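Long-range contact in PmoF1 (Methylocystis sp. ATCC 49242, PDB 6P17), which probably binds copper through a PCu(A)C copper-chaperone domain: residues P40-A45 and E66-L71. Sequence-based numbering, arbitrary orientation.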
loop_
_atom_site.group_PDB
_atom_site.type_symbol
_atom_site.label_atom_id
_atom_site.label_comp_id
_atom_site.label_asym_id
_atom_site.label_seq_id
_atom_site.Cartn_x
_atom_site.Cartn_y
_atom_site.Cartn_z
ATOM N N PRO A 40 -5.316 14.117 -11.561
ATOM C CA PRO A 40 -5.547 12.879 -10.810
ATOM C C PRO A 40 -4.491 11.833 -11.118
ATOM O O PRO A 40 -3.795 11.880 -12.135
ATOM C CB PRO A 40 -6.928 12.421 -11.292
ATOM C CG PRO A 40 -7.073 13.044 -12.653
ATOM C CD PRO A 40 -6.375 14.370 -12.553
ATOM N N ASP A 41 -4.374 10.874 -10.201
ATOM C CA ASP A 41 -3.531 9.713 -10.406
ATOM C C ASP A 41 -4.248 8.533 -9.766
ATOM O O ASP A 41 -5.344 8.674 -9.216
ATOM C CB ASP A 41 -2.121 9.918 -9.822
ATOM C CG ASP A 41 -1.046 9.160 -10.609
ATOM O OD1 ASP A 41 -1.356 8.108 -11.206
ATOM O OD2 ASP A 41 0.115 9.613 -10.653
ATOM N N LYS A 42 -3.633 7.364 -9.850
ATOM C CA LYS A 42 -4.167 6.210 -9.155
ATOM C C LYS A 42 -3.033 5.252 -8.848
ATOM O O LYS A 42 -2.045 5.188 -9.574
ATOM C CB LYS A 42 -5.272 5.504 -9.960
ATOM C CG LYS A 42 -4.968 5.266 -11.404
ATOM C CD LYS A 42 -6.112 4.487 -12.059
ATOM C CE LYS A 42 -7.368 5.313 -12.124
ATOM N NZ LYS A 42 -7.544 5.965 -13.447
ATOM N N LEU A 43 -3.173 4.527 -7.746
ATOM C CA LEU A 43 -2.285 3.419 -7.437
ATOM C C LEU A 43 -2.853 2.168 -8.102
ATOM O O LEU A 43 -3.976 1.752 -7.793
ATOM C CB LEU A 43 -2.148 3.246 -5.929
ATOM C CG LEU A 43 -1.383 2.005 -5.484
ATOM C CD1 LEU A 43 0.116 2.174 -5.700
ATOM C CD2 LEU A 43 -1.739 1.666 -4.048
ATOM N N VAL A 44 -2.106 1.586 -9.026
ATOM C CA VAL A 44 -2.646 0.516 -9.856
ATOM C C VAL A 44 -2.071 -0.853 -9.525
ATOM O O VAL A 44 -2.720 -1.863 -9.822
ATOM C CB VAL A 44 -2.468 0.812 -11.360
ATOM C CG1 VAL A 44 -3.252 2.037 -11.740
ATOM C CG2 VAL A 44 -0.995 0.980 -11.707
ATOM N N ALA A 45 -0.888 -0.933 -8.930
ATOM C CA ALA A 45 -0.357 -2.244 -8.613
ATOM C C ALA A 45 0.668 -2.077 -7.512
ATOM O O ALA A 45 1.147 -0.973 -7.233
ATOM C CB ALA A 45 0.268 -2.930 -9.828
ATOM N N GLU A 66 -11.850 -5.705 -6.555
ATOM C CA GLU A 66 -10.459 -5.388 -6.836
ATOM C C GLU A 66 -10.445 -4.128 -7.700
ATOM O O GLU A 66 -10.988 -4.128 -8.813
ATOM C CB GLU A 66 -9.768 -6.576 -7.513
ATOM C CG GLU A 66 -9.799 -7.872 -6.663
ATOM C CD GLU A 66 -8.992 -9.033 -7.249
ATOM O OE1 GLU A 66 -8.283 -8.823 -8.258
ATOM O OE2 GLU A 66 -9.047 -10.161 -6.689
ATOM N N ALA A 67 -9.877 -3.041 -7.164
ATOM C CA ALA A 67 -9.944 -1.746 -7.829
ATOM C C ALA A 67 -8.732 -0.919 -7.440
ATOM O O ALA A 67 -8.198 -1.082 -6.341
ATOM C CB ALA A 67 -11.223 -0.982 -7.458
ATOM N N PRO A 68 -8.265 -0.047 -8.320
ATOM C CA PRO A 68 -7.134 0.817 -7.970
ATOM C C PRO A 68 -7.568 1.862 -6.958
ATOM O O PRO A 68 -8.760 2.123 -6.787
ATOM C CB PRO A 68 -6.751 1.456 -9.310
ATOM C CG PRO A 68 -8.020 1.419 -10.122
ATOM C CD PRO A 68 -8.723 0.148 -9.709
ATOM N N VAL A 69 -6.584 2.454 -6.277
ATOM C CA VAL A 69 -6.845 3.577 -5.374
ATOM C C VAL A 69 -6.845 4.850 -6.208
ATOM O O VAL A 69 -5.802 5.251 -6.726
ATOM C CB VAL A 69 -5.806 3.686 -4.253
ATOM C CG1 VAL A 69 -6.179 4.891 -3.314
ATOM C CG2 VAL A 69 -5.698 2.406 -3.459
ATOM N N LEU A 70 -8.005 5.489 -6.336
ATOM C CA LEU A 70 -8.053 6.782 -7.004
ATOM C C LEU A 70 -7.382 7.835 -6.134
ATOM O O LEU A 70 -7.559 7.857 -4.914
ATOM C CB LEU A 70 -9.500 7.191 -7.290
ATOM C CG LEU A 70 -10.335 6.145 -8.049
ATOM C CD1 LEU A 70 -11.702 6.697 -8.472
ATOM C CD2 LEU A 70 -9.570 5.592 -9.246
ATOM N N LEU A 71 -6.606 8.717 -6.774
ATOM C CA LEU A 71 -5.856 9.773 -6.095
ATOM C C LEU A 71 -6.265 11.111 -6.697
ATOM O O LEU A 71 -5.586 11.640 -7.588
ATOM C CB LEU A 71 -4.350 9.544 -6.201
ATOM C CG LEU A 71 -3.866 8.192 -5.684
ATOM C CD1 LEU A 71 -2.395 7.965 -6.049
ATOM C CD2 LEU A 71 -4.094 8.048 -4.172
#
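With chi1 at 46°, K42 carries CG between its own backbone N and carbonyl carbon; the extended next torsion sets CD beside P68, and the bend after it brings CE to L70, all three side chains pointing the same way. K42 CD rests against the proline ring, 4.1 Å from P68 CG, while K42 CE meets the L70 methyl CD2 at 3.6 Å. On the other face of the sheet, L43 (CG opposite the backbone N, chi1 173°) crosses V69 at a slant; their CB atoms are 4.0 Å apart and L43 CD2 reaches V69 CG2. L71 runs its branch along the facing backbone, with CD1 over the K42 carbonyl carbon and L43 N.

The backbones form an antiparallel ladder. D41 and L71 are a hydrogen-bonded pair, D41 N to L71 O at 3.0 Å and L71 N to D41 O at 2.7 Å, each donor tilted by over 30° from the plane of its acceptor carbonyl. In the second such pair, L43 N to V69 O (2.9 Å) and V69 N to L43 O (3.1 Å), each donor lies in the plane of the carbonyl it meets. K42 and L70 form the non-hydrogen-bonded pair between them, and K42 CA makes a CA-H...O contact with the neighbouring V69 O. Past the last pair, P68 sets CB close to L43 O. D41 OD1 takes the K42 amide, 2.8 Å away, on its anti side.

The D41 carboxylate also accepts the amides of K109 and A110, and K42 NZ bridges to E108. Short strand 69-71 extends the sheet of the all-beta PCu(A)C domain along one edge of strand 41-48, whose other edge pairs with strand 101-107, where V44 and A45 opposite V106 form a classic beta bulge. L43, V69 and L71 turn an apolar face into the core, meeting I56, I77, L79, L105 and F107 of strands 51-57, 75-91 and 101-107.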